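Long-range contacts in glycosyltransferase (Streptomyces viridochromogenes, PDB 2IUY), which probably transfers a sugar from a nucleotide donor, as a retaining family GT4 glycosyltransferase, during biosynthesis of the antibiotic avilamycin A: residues D41-L46 and T323-Y328; V142-V147 and R317-V322; E162-F167 and A230-V235; G265-G270 and A303-S308. All coordinates share one frame; numbering follows the deposited sequence.

Contact 1 (D41-L46 and T323-Y328); sequences DGLLEL and TIAERY
Gly42 and Ala325 mark the closest approach of two helices, 31-45 and 321-336, in a small, largely buried apolar side-chain contact with no hydrogen bond across it. Their CA atoms lie 5.1 Å apart, a spacing that leaves no room for a side chain on Gly42. The single methyl of Ala325 instead rests on the bare backbone, with CB 3.5 Å from Gly42 C and 3.6 Å from Leu43 N. In a GT-B enzyme the chain, after building the second domain, returns to the first, and helix 321-336 is that returning piece here, laid beside helix 31-45 of the N-terminal Rossmann-like domain. Two leucines close round the methyl. Leu46, further along the segment, reaches over: with CG beside its own backbone N (chi1 -67°) and chi2 extended, CD1 comes to 3.6 Å from Ala325 CB. The same CD1 also touches the backbone at Glu326 N, 3.7 Å away, and grazes Glu326 CB where the contact meets solvent. Leu43 is more loosely placed, its CD2 4.1 Å from Ala325 CB, and its side chain also touches Val50, Val329 and Tyr332.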
loop_
_atom_site.group_PDB
_atom_site.type_symbol
_atom_site.label_atom_id
_atom_site.label_comp_id
_atom_site.label_asym_id
_atom_site.label_seq_id
_atom_site.Cartn_x
_atom_site.Cartn_y
_atom_site.Cartn_z
ATOM N N ASP A 41 10.206 9.658 0.784
ATOM C CA ASP A 41 10.110 10.903 1.560
ATOM C C ASP A 41 10.832 10.700 2.883
ATOM O O ASP A 41 11.576 11.565 3.330
ATOM C CB ASP A 41 8.651 11.233 1.878
ATOM C CG ASP A 41 7.880 11.739 0.682
ATOM O OD1 ASP A 41 8.460 11.861 -0.427
ATOM O OD2 ASP A 41 6.667 11.996 0.874
ATOM N N GLY A 42 10.598 9.558 3.522
ATOM C CA GLY A 42 11.321 9.206 4.789
ATOM C C GLY A 42 12.847 9.226 4.643
ATOM O O GLY A 42 13.541 9.878 5.446
ATOM N N LEU A 43 13.355 8.516 3.628
ATOM C CA LEU A 43 14.776 8.364 3.359
ATOM C C LEU A 43 15.449 9.721 3.081
ATOM O O LEU A 43 16.506 9.961 3.571
ATOM C CB LEU A 43 14.994 7.421 2.159
ATOM C CG LEU A 43 14.638 5.947 2.439
ATOM C CD1 LEU A 43 14.634 5.164 1.176
ATOM C CD2 LEU A 43 15.634 5.357 3.532
ATOM N N LEU A 44 14.815 10.553 2.247
ATOM C CA LEU A 44 15.244 11.894 1.947
ATOM C C LEU A 44 15.239 12.777 3.194
ATOM O O LEU A 44 16.148 13.585 3.376
ATOM C CB LEU A 44 14.349 12.492 0.845
ATOM C CG LEU A 44 14.451 11.886 -0.578
ATOM C CD1 LEU A 44 13.319 12.468 -1.483
ATOM C CD2 LEU A 44 15.876 12.092 -1.191
ATOM N N GLU A 45 14.211 12.655 4.046
ATOM C CA GLU A 45 14.141 13.465 5.258
ATOM C C GLU A 45 15.271 13.075 6.198
ATOM O O GLU A 45 15.794 13.914 6.961
ATOM C CB GLU A 45 12.809 13.263 5.982
ATOM C CG GLU A 45 12.235 14.536 6.613
ATOM C CD GLU A 45 10.726 14.422 6.848
ATOM O OE1 GLU A 45 9.951 14.387 5.860
ATOM O OE2 GLU A 45 10.309 14.388 8.022
ATOM N N LEU A 46 15.629 11.798 6.172
ATOM C CA LEU A 46 16.777 11.301 6.964
ATOM C C LEU A 46 18.144 11.683 6.438
ATOM O O LEU A 46 19.128 11.393 7.099
ATOM C CB LEU A 46 16.723 9.779 7.118
ATOM C CG LEU A 46 15.559 9.264 7.955
ATOM C CD1 LEU A 46 15.321 7.806 7.689
ATOM C CD2 LEU A 46 15.731 9.570 9.486
ATOM N N THR A 323 9.891 7.005 10.827
ATOM C CA THR A 323 10.050 5.801 11.639
ATOM C C THR A 323 10.275 4.539 10.788
ATOM O O THR A 323 11.122 3.717 11.120
ATOM C CB THR A 323 8.910 5.545 12.735
ATOM O OG1 THR A 323 9.330 4.463 13.590
ATOM C CG2 THR A 323 7.639 5.048 12.127
ATOM N N ILE A 324 9.484 4.389 9.728
ATOM C CA ILE A 324 9.606 3.240 8.825
ATOM C C ILE A 324 10.876 3.327 7.981
ATOM O O ILE A 324 11.574 2.345 7.830
ATOM C CB ILE A 324 8.405 3.136 7.877
ATOM C CG1 ILE A 324 7.123 2.877 8.690
ATOM C CG2 ILE A 324 8.646 2.021 6.782
ATOM C CD1 ILE A 324 7.240 1.660 9.661
ATOM N N ALA A 325 11.181 4.516 7.461
ATOM C CA ALA A 325 12.442 4.687 6.745
ATOM C C ALA A 325 13.658 4.331 7.613
ATOM O O ALA A 325 14.604 3.746 7.128
ATOM C CB ALA A 325 12.570 6.102 6.155
ATOM N N GLU A 326 13.660 4.721 8.880
ATOM C CA GLU A 326 14.821 4.434 9.723
ATOM C C GLU A 326 14.897 2.950 10.029
ATOM O O GLU A 326 15.950 2.392 10.076
ATOM C CB GLU A 326 14.903 5.371 10.969
ATOM C CG GLU A 326 13.939 5.119 12.109
ATOM C CD GLU A 326 13.949 6.250 13.182
ATOM O OE1 GLU A 326 14.749 7.221 13.028
ATOM O OE2 GLU A 326 13.133 6.170 14.150
ATOM N N ARG A 327 13.758 2.279 10.118
ATOM C CA ARG A 327 13.742 0.817 10.157
ATOM C C ARG A 327 14.377 0.148 8.941
ATOM O O ARG A 327 15.190 -0.773 9.089
ATOM C CB ARG A 327 12.318 0.264 10.444
ATOM C CG ARG A 327 11.974 0.488 11.912
ATOM C CD ARG A 327 10.528 0.299 12.153
ATOM N NE ARG A 327 10.115 -1.112 12.002
ATOM C CZ ARG A 327 8.897 -1.543 12.331
ATOM N NH1 ARG A 327 8.001 -0.679 12.843
ATOM N NH2 ARG A 327 8.587 -2.830 12.180
ATOM N N TYR A 328 14.033 0.610 7.758
ATOM C CA TYR A 328 14.755 0.145 6.570
ATOM C C TYR A 328 16.268 0.399 6.552
ATOM O O TYR A 328 17.010 -0.501 6.217
ATOM C CB TYR A 328 14.123 0.699 5.293
ATOM C CG TYR A 328 12.912 -0.077 4.903
ATOM C CD1 TYR A 328 13.039 -1.403 4.496
ATOM C CD2 TYR A 328 11.627 0.500 4.949
ATOM C CE1 TYR A 328 11.934 -2.135 4.089
ATOM C CE2 TYR A 328 10.507 -0.225 4.568
ATOM C CZ TYR A 328 10.687 -1.544 4.126
ATOM O OH TYR A 328 9.629 -2.306 3.759
#

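Contact 2 (V142-V147 and R317-V322); sequences VIPIPV and RLWGHV
Val147 and Trp319 are joined backbone to backbone, and round this bond the contact is tightest. Val147 N donates to Trp319 O over 3.0 Å, the donor tilted 30° from the carbonyl plane. The same oxygen also receives Pro146 CA at 3.2 Å as a CA-H...O contact, so one carbonyl holds two successive residues of the linker. On the far side of Gly320, which ends helix 308-319 and is the N-cap of helix 321-336, His321 N returns a short but bent, weak bond of 2.8 Å to Val147 O. Gly320 thereby makes a single beta bridge with Val147 in the kink between the two helices. His321 CG sits between its backbone N and carbonyl carbon (chi1 72°); this leaves CB 3.6 Å from Val147 O and carries NE2 away to a hydrogen bond with Glu45. Trp319 CB packs 3.3 Å from Ile145 O, at the base of the indole. Further along, toward partly exposed Pro144 and Leu318, the fit slackens. Here the proline ring crosses the indole at about a right angle and meets its edge rather than a face, with CG 3.7 Å from Trp319 CD1; Leu318 contributes just its backbone O, 4.2 Å from Pro144 CG. The side chains of Ile145 and Val147 come within about 4 Å of those of Thr256 and Glu260, respectively, residues known to bind UDP, consistent with a place next to the nucleotide site, where linker and C-terminal crossover run together between the two domains of a GT-B glycosyltransferase.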
loop_
_atom_site.group_PDB
_atom_site.type_symbol
_atom_site.label_atom_id
_atom_site.label_comp_id
_atom_site.label_asym_id
_atom_site.label_seq_id
_atom_site.Cartn_x
_atom_site.Cartn_y
_atom_site.Cartn_z
ATOM N N VAL A 142 9.937 -7.669 9.385
ATOM C CA VAL A 142 8.604 -7.288 9.071
ATOM C C VAL A 142 8.537 -5.785 9.309
ATOM O O VAL A 142 8.812 -5.297 10.422
ATOM C CB VAL A 142 7.577 -8.071 9.912
ATOM C CG1 VAL A 142 6.230 -7.435 9.783
ATOM C CG2 VAL A 142 7.514 -9.523 9.447
ATOM N N ILE A 143 8.245 -5.047 8.238
ATOM C CA ILE A 143 8.246 -3.604 8.317
ATOM C C ILE A 143 7.021 -3.141 7.556
ATOM O O ILE A 143 6.960 -3.334 6.360
ATOM C CB ILE A 143 9.573 -2.928 7.751
ATOM C CG1 ILE A 143 10.841 -3.385 8.489
ATOM C CG2 ILE A 143 9.472 -1.438 7.878
ATOM C CD1 ILE A 143 12.149 -2.885 7.815
ATOM N N PRO A 144 6.019 -2.574 8.258
ATOM C CA PRO A 144 4.738 -2.285 7.593
ATOM C C PRO A 144 4.834 -1.104 6.643
ATOM O O PRO A 144 5.903 -0.422 6.591
ATOM C CB PRO A 144 3.794 -2.034 8.791
ATOM C CG PRO A 144 4.686 -1.466 9.855
ATOM C CD PRO A 144 5.976 -2.243 9.706
ATOM N N ILE A 145 3.763 -0.881 5.864
ATOM C CA ILE A 145 3.707 0.214 4.880
ATOM C C ILE A 145 3.757 1.576 5.582
ATOM O O ILE A 145 3.022 1.809 6.560
ATOM C CB ILE A 145 2.484 0.101 3.958
ATOM C CG1 ILE A 145 2.568 -1.170 3.067
ATOM C CG2 ILE A 145 2.289 1.349 3.167
ATOM C CD1 ILE A 145 1.227 -1.481 2.386
ATOM N N PRO A 146 4.665 2.460 5.107
ATOM C CA PRO A 146 4.823 3.804 5.642
ATOM C C PRO A 146 3.828 4.777 5.025
ATOM O O PRO A 146 3.320 4.558 3.918
ATOM C CB PRO A 146 6.241 4.189 5.177
ATOM C CG PRO A 146 6.428 3.508 3.889
ATOM C CD PRO A 146 5.645 2.182 4.034
ATOM N N VAL A 147 3.589 5.855 5.744
ATOM C CA VAL A 147 2.777 6.906 5.251
ATOM C C VAL A 147 3.431 8.247 5.680
ATOM O O VAL A 147 3.851 8.401 6.825
ATOM C CB VAL A 147 1.296 6.665 5.721
ATOM C CG1 VAL A 147 1.034 6.932 7.220
ATOM C CG2 VAL A 147 0.372 7.263 4.800
ATOM N N ARG A 317 2.552 7.172 14.756
ATOM C CA ARG A 317 3.353 6.342 15.673
ATOM C C ARG A 317 3.819 4.996 15.076
ATOM O O ARG A 317 4.953 4.597 15.277
ATOM C CB ARG A 317 2.561 5.998 16.949
ATOM C CG ARG A 317 2.650 6.998 18.097
ATOM C CD ARG A 317 2.286 6.350 19.421
ATOM N NE ARG A 317 1.202 5.403 19.278
ATOM C CZ ARG A 317 1.299 4.086 19.384
ATOM N NH1 ARG A 317 2.440 3.493 19.720
ATOM N NH2 ARG A 317 0.207 3.363 19.205
ATOM N N LEU A 318 2.924 4.289 14.378
ATOM C CA LEU A 318 3.212 2.938 13.845
ATOM C C LEU A 318 3.754 2.931 12.442
ATOM O O LEU A 318 4.609 2.080 12.093
ATOM C CB LEU A 318 1.944 2.069 13.887
ATOM C CG LEU A 318 1.284 1.813 15.250
ATOM C CD1 LEU A 318 -0.115 1.168 15.059
ATOM C CD2 LEU A 318 2.176 0.912 16.122
ATOM N N TRP A 319 3.237 3.844 11.603
ATOM C CA TRP A 319 3.524 3.765 10.191
ATOM C C TRP A 319 4.177 5.040 9.670
ATOM O O TRP A 319 4.418 5.127 8.484
ATOM C CB TRP A 319 2.253 3.406 9.370
ATOM C CG TRP A 319 1.501 2.217 9.993
ATOM C CD1 TRP A 319 2.045 1.024 10.403
ATOM C CD2 TRP A 319 0.104 2.142 10.262
ATOM N NE1 TRP A 319 1.056 0.206 10.925
ATOM C CE2 TRP A 319 -0.140 0.876 10.861
ATOM C CE3 TRP A 319 -0.983 3.028 10.066
ATOM C CZ2 TRP A 319 -1.420 0.470 11.280
ATOM C CZ3 TRP A 319 -2.268 2.614 10.479
ATOM C CH2 TRP A 319 -2.461 1.341 11.080
ATOM N N GLY A 320 4.526 5.996 10.543
ATOM C CA GLY A 320 5.058 7.278 10.036
ATOM C C GLY A 320 6.242 7.078 9.097
ATOM O O GLY A 320 7.097 6.217 9.342
ATOM N N HIS A 321 6.313 7.872 8.031
ATOM C CA HIS A 321 7.398 7.695 7.046
ATOM C C HIS A 321 8.831 7.654 7.582
ATOM O O HIS A 321 9.660 6.903 7.051
ATOM C CB HIS A 321 7.275 8.688 5.877
ATOM C CG HIS A 321 7.601 10.114 6.228
ATOM N ND1 HIS A 321 6.971 10.805 7.246
ATOM C CD2 HIS A 321 8.455 10.993 5.656
ATOM C CE1 HIS A 321 7.442 12.036 7.299
ATOM N NE2 HIS A 321 8.339 12.176 6.343
ATOM N N VAL A 322 9.129 8.463 8.606
ATOM C CA VAL A 322 10.508 8.595 9.110
ATOM C C VAL A 322 10.849 7.408 9.991
ATOM O O VAL A 322 11.970 6.863 9.910
ATOM C CB VAL A 322 10.741 9.993 9.866
ATOM C CG1 VAL A 322 12.036 10.004 10.680
ATOM C CG2 VAL A 322 10.736 11.176 8.875
#

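Contact 3 (E162-F167 and A230-V235); sequences EDFLLF and ASAHAV
Ala232 is the bump at the centre of this contact, and Phe164 and Leu166 form the hollow that receives it. Its CB sits 3.6 Å from both Phe164 CE1 and Leu166 CB, while its CA lies over the face of the phenyl ring, 4.1 Å from the centroid, as a CH-pi contact. The turn at chi1 (70°) folds the ring of Phe164 back over the 231-232 backbone and brings CZ to 3.3 Å from Ser231 OG. That hydroxyl meets the ring at its edge and is itself bonded to Asp227 O. Strands 165-168 and 234-237 are parallel neighbours in the sheet of the C-terminal Rossmann-like domain; Leu166 pairs with Val235, and Leu166 N donates a weak bond to Ala234 O. On one face of the sheet these two side chains lie alongside each other, Leu166 CD2 3.8 Å from Val235 CG2; on the other face Leu165 CD2 fits the notch between Ala234 CB and the His233 ring, beside which it runs. Before the strands, Phe164 O accepts the N-H of His233 at 2.8 Å from N to O, nearly along the C=O axis, and Glu162 N gives an almost straight bond (174°) of 2.7 Å to Ser231 O. Outermost, a water bridges Glu162 O, to which it donates, and His233 ND1.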
loop_
_atom_site.group_PDB
_atom_site.type_symbol
_atom_site.label_atom_id
_atom_site.label_comp_id
_atom_site.label_asym_id
_atom_site.label_seq_id
_atom_site.Cartn_x
_atom_site.Cartn_y
_atom_site.Cartn_z
ATOM N N GLU A 162 -18.136 13.534 5.768
ATOM C CA GLU A 162 -19.362 13.200 5.063
ATOM C C GLU A 162 -19.952 11.920 5.661
ATOM O O GLU A 162 -19.391 11.308 6.560
ATOM C CB GLU A 162 -19.125 13.072 3.558
ATOM C CG GLU A 162 -18.465 14.263 2.867
ATOM C CD GLU A 162 -19.309 15.526 2.907
ATOM O OE1 GLU A 162 -20.557 15.420 2.979
ATOM O OE2 GLU A 162 -18.730 16.636 2.868
ATOM N N ASP A 163 -21.094 11.505 5.155
ATOM C CA ASP A 163 -21.800 10.382 5.771
ATOM C C ASP A 163 -21.499 9.099 5.068
ATOM O O ASP A 163 -21.894 8.043 5.545
ATOM C CB ASP A 163 -23.307 10.635 5.793
ATOM C CG ASP A 163 -23.730 11.513 6.981
ATOM O OD1 ASP A 163 -23.271 11.230 8.128
ATOM O OD2 ASP A 163 -24.522 12.469 6.770
ATOM N N PHE A 164 -20.797 9.192 3.936
ATOM C CA PHE A 164 -20.537 8.021 3.078
ATOM C C PHE A 164 -19.421 7.135 3.673
ATOM O O PHE A 164 -18.492 7.659 4.308
ATOM C CB PHE A 164 -20.257 8.445 1.626
ATOM C CG PHE A 164 -18.908 9.163 1.409
ATOM C CD1 PHE A 164 -17.710 8.435 1.225
ATOM C CD2 PHE A 164 -18.846 10.559 1.371
ATOM C CE1 PHE A 164 -16.500 9.083 1.021
ATOM C CE2 PHE A 164 -17.635 11.208 1.187
ATOM C CZ PHE A 164 -16.456 10.473 1.022
ATOM N N LEU A 165 -19.537 5.811 3.485
ATOM C CA LEU A 165 -18.407 4.861 3.720
ATOM C C LEU A 165 -17.571 4.787 2.426
ATOM O O LEU A 165 -18.029 5.259 1.386
ATOM C CB LEU A 165 -18.895 3.494 4.164
ATOM C CG LEU A 165 -19.825 3.475 5.403
ATOM C CD1 LEU A 165 -20.221 2.031 5.866
ATOM C CD2 LEU A 165 -19.225 4.268 6.563
ATOM N N LEU A 166 -16.346 4.292 2.489
ATOM C CA LEU A 166 -15.466 4.430 1.329
ATOM C C LEU A 166 -14.718 3.147 1.074
ATOM O O LEU A 166 -14.089 2.616 1.988
ATOM C CB LEU A 166 -14.449 5.562 1.492
ATOM C CG LEU A 166 -13.396 5.688 0.374
ATOM C CD1 LEU A 166 -13.998 6.170 -0.951
ATOM C CD2 LEU A 166 -12.271 6.664 0.798
ATOM N N PHE A 167 -14.799 2.659 -0.172
ATOM C CA PHE A 167 -13.985 1.550 -0.572
ATOM C C PHE A 167 -13.008 2.095 -1.614
ATOM O O PHE A 167 -13.426 2.721 -2.571
ATOM C CB PHE A 167 -14.851 0.400 -1.134
ATOM C CG PHE A 167 -14.054 -0.698 -1.750
ATOM C CD1 PHE A 167 -13.768 -1.866 -1.027
ATOM C CD2 PHE A 167 -13.572 -0.576 -3.075
ATOM C CE1 PHE A 167 -12.986 -2.906 -1.624
ATOM C CE2 PHE A 167 -12.806 -1.597 -3.659
ATOM C CZ PHE A 167 -12.526 -2.768 -2.912
ATOM N N ALA A 230 -10.055 11.562 3.540
ATOM C CA ALA A 230 -10.270 12.430 4.706
ATOM C C ALA A 230 -11.782 12.634 5.071
ATOM O O ALA A 230 -12.149 12.733 6.228
ATOM C CB ALA A 230 -9.631 13.810 4.401
ATOM N N SER A 231 -12.623 12.772 4.059
ATOM C CA SER A 231 -14.017 13.134 4.257
ATOM C C SER A 231 -14.870 11.894 4.587
ATOM O O SER A 231 -15.958 12.005 5.179
ATOM C CB SER A 231 -14.537 13.867 3.005
ATOM O OG SER A 231 -14.510 13.036 1.857
ATOM N N ALA A 232 -14.376 10.697 4.268
ATOM C CA ALA A 232 -15.223 9.519 4.472
ATOM C C ALA A 232 -15.567 9.316 5.939
ATOM O O ALA A 232 -14.727 9.506 6.803
ATOM C CB ALA A 232 -14.567 8.253 3.886
ATOM N N HIS A 233 -16.773 8.830 6.226
ATOM C CA HIS A 233 -17.080 8.391 7.584
ATOM C C HIS A 233 -16.135 7.241 8.056
ATOM O O HIS A 233 -15.632 7.224 9.192
ATOM C CB HIS A 233 -18.576 8.027 7.682
ATOM C CG HIS A 233 -19.018 7.674 9.068
ATOM N ND1 HIS A 233 -19.597 8.590 9.917
ATOM C CD2 HIS A 233 -18.920 6.522 9.774
ATOM C CE1 HIS A 233 -19.846 8.018 11.084
ATOM N NE2 HIS A 233 -19.437 6.765 11.030
ATOM N N ALA A 234 -15.886 6.270 7.176
ATOM C CA ALA A 234 -14.982 5.182 7.499
ATOM C C ALA A 234 -14.554 4.592 6.192
ATOM O O ALA A 234 -15.232 4.769 5.195
ATOM C CB ALA A 234 -15.655 4.069 8.406
ATOM N N VAL A 235 -13.411 3.907 6.216
ATOM C CA VAL A 235 -12.927 3.163 5.050
ATOM C C VAL A 235 -13.141 1.687 5.349
ATOM O O VAL A 235 -12.988 1.258 6.477
ATOM C CB VAL A 235 -11.426 3.506 4.753
ATOM C CG1 VAL A 235 -10.758 2.424 3.887
ATOM C CG2 VAL A 235 -11.338 4.909 4.079
HETATM O O HOH W 1 -18.789 11.217 9.241
#

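Contact 4 (G265-G270 and A303-S308); sequences GTPVVG and AGLPAS
Gly265, the C-prime residue of the Schellman motif that ends helix 256-263, is gripped through its carbonyl by Ser308 in the first turn of helix 308-319. Ser308 OG donates to Gly265 O over a short 2.6 Å, in the carbonyl plane and on a lone pair, with a C=O...donor angle of 134°. The hydroxyl reaches it because OG stands beside the serine's own backbone N, anti to the carbonyl carbon (chi1 -69°). Ser308 CA adds a longer CA-H...O contact to the same oxygen, which also takes a weak bond from Lys161. The CA atoms of Gly265 and Ser308 are 4.0 Å apart; Gly265 combines this tight fit with a positive phi that favours glycine. From here the two segments run in nearly opposite directions and the contact turns apolar. Pro267 projects from just before strand 268-270, its CB resting 3.6 Å from Pro306 O and its CG 3.8 Å from Leu305 CD1. Leu305 crosses both Pro267 and Val269 at about right angles. Its CD1 lies between the proline ring and Val269 CG2, 3.9 Å from the latter, while CD2 touches Val268 O at 3.7 Å and the same valine methyl. Pro306 adds its CG, 4.1 Å from Pro267 CB. The connection from helix 295-303 to helix 308-319 runs antiparallel alongside the start of strand 268-270 in the parallel sheet, next to the end of the helix that carries the UDP-binding Thr256, Val257 and Glu260, in the Rossmann-like C-terminal domain of the GT-B fold.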
loop_
_atom_site.group_PDB
_atom_site.type_symbol
_atom_site.label_atom_id
_atom_site.label_comp_id
_atom_site.label_asym_id
_atom_site.label_seq_id
_atom_site.Cartn_x
_atom_site.Cartn_y
_atom_site.Cartn_z
ATOM N N GLY A 265 -7.110 10.903 9.025
ATOM C CA GLY A 265 -8.118 11.046 10.088
ATOM C C GLY A 265 -9.365 10.192 9.938
ATOM O O GLY A 265 -10.446 10.602 10.356
ATOM N N THR A 266 -9.238 9.023 9.310
ATOM C CA THR A 266 -10.389 8.176 8.973
ATOM C C THR A 266 -10.205 6.747 9.491
ATOM O O THR A 266 -9.257 6.045 9.102
ATOM C CB THR A 266 -10.706 8.212 7.419
ATOM O OG1 THR A 266 -11.026 9.566 7.056
ATOM C CG2 THR A 266 -11.901 7.233 6.979
ATOM N N PRO A 267 -11.150 6.293 10.317
ATOM C CA PRO A 267 -11.038 4.964 10.910
ATOM C C PRO A 267 -11.373 3.897 9.852
ATOM O O PRO A 267 -11.861 4.222 8.761
ATOM C CB PRO A 267 -12.074 5.008 12.053
ATOM C CG PRO A 267 -13.193 5.902 11.469
ATOM C CD PRO A 267 -12.430 6.969 10.671
ATOM N N VAL A 268 -11.137 2.639 10.192
ATOM C CA VAL A 268 -11.189 1.568 9.208
ATOM C C VAL A 268 -11.997 0.430 9.765
ATOM O O VAL A 268 -11.791 0.019 10.875
ATOM C CB VAL A 268 -9.748 1.083 8.815
ATOM C CG1 VAL A 268 -9.813 -0.050 7.772
ATOM C CG2 VAL A 268 -8.931 2.258 8.268
ATOM N N VAL A 269 -12.949 -0.061 8.990
ATOM C CA VAL A 269 -13.506 -1.390 9.248
ATOM C C VAL A 269 -12.857 -2.365 8.260
ATOM O O VAL A 269 -12.872 -2.113 7.081
ATOM C CB VAL A 269 -15.038 -1.416 9.021
ATOM C CG1 VAL A 269 -15.579 -2.889 9.111
ATOM C CG2 VAL A 269 -15.721 -0.483 9.976
ATOM N N GLY A 270 -12.291 -3.465 8.738
ATOM C CA GLY A 270 -11.780 -4.469 7.832
ATOM C C GLY A 270 -12.072 -5.905 8.282
ATOM O O GLY A 270 -12.534 -6.144 9.380
ATOM N N ALA A 303 -20.503 2.999 14.592
ATOM C CA ALA A 303 -20.637 4.133 15.497
ATOM C C ALA A 303 -19.617 4.113 16.669
ATOM O O ALA A 303 -19.337 5.165 17.246
ATOM C CB ALA A 303 -22.084 4.279 15.990
ATOM N N GLY A 304 -19.051 2.949 17.001
ATOM C CA GLY A 304 -17.976 2.871 18.004
ATOM C C GLY A 304 -16.523 3.089 17.529
ATOM O O GLY A 304 -15.563 2.975 18.338
ATOM N N LEU A 305 -16.325 3.381 16.232
ATOM C CA LEU A 305 -14.935 3.503 15.703
ATOM C C LEU A 305 -14.242 4.729 16.351
ATOM O O LEU A 305 -14.926 5.674 16.790
ATOM C CB LEU A 305 -14.896 3.622 14.163
ATOM C CG LEU A 305 -15.285 2.446 13.247
ATOM C CD1 LEU A 305 -15.514 2.939 11.827
ATOM C CD2 LEU A 305 -14.243 1.335 13.260
ATOM N N PRO A 306 -12.897 4.699 16.421
ATOM C CA PRO A 306 -12.107 5.823 16.944
ATOM C C PRO A 306 -12.290 7.078 16.113
ATOM O O PRO A 306 -12.702 7.006 14.952
ATOM C CB PRO A 306 -10.684 5.288 16.908
ATOM C CG PRO A 306 -10.720 4.226 15.866
ATOM C CD PRO A 306 -12.025 3.572 16.040
ATOM N N ALA A 307 -12.031 8.226 16.728
ATOM C CA ALA A 307 -12.156 9.500 16.067
ATOM C C ALA A 307 -10.865 9.843 15.327
ATOM O O ALA A 307 -9.827 9.149 15.507
ATOM C CB ALA A 307 -12.525 10.605 17.141
ATOM N N SER A 308 -10.910 10.928 14.542
ATOM C CA SER A 308 -9.786 11.386 13.701
ATOM C C SER A 308 -8.433 11.520 14.392
ATOM O O SER A 308 -7.410 11.066 13.862
ATOM C CB SER A 308 -10.140 12.701 13.009
ATOM O OG SER A 308 -11.156 12.458 12.046
#

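The four contacts form two touching pairs: contacts 1 and 2 at the N-terminal domain and its junction with the C-terminal one, contacts 3 and 4 within the C-terminal domain. The first pair shares helix 321-336 and meets at the probable hydrogen bond of Glu45 OE1 with His321 NE2; the second shares a sheet, Val235 and Val269 pairing through their backbones. Contact 1 is buried helix packing without polar bonds, whereas contact 2, nearest the chain's centre, relies on backbone bonds where an irregular linker meets the kink between two helices. Contact 3 combines strand pairing with a watered outer edge; contact 4, only partly buried, depends on one serine hydroxyl and a small apolar patch of leucine, prolines and valine.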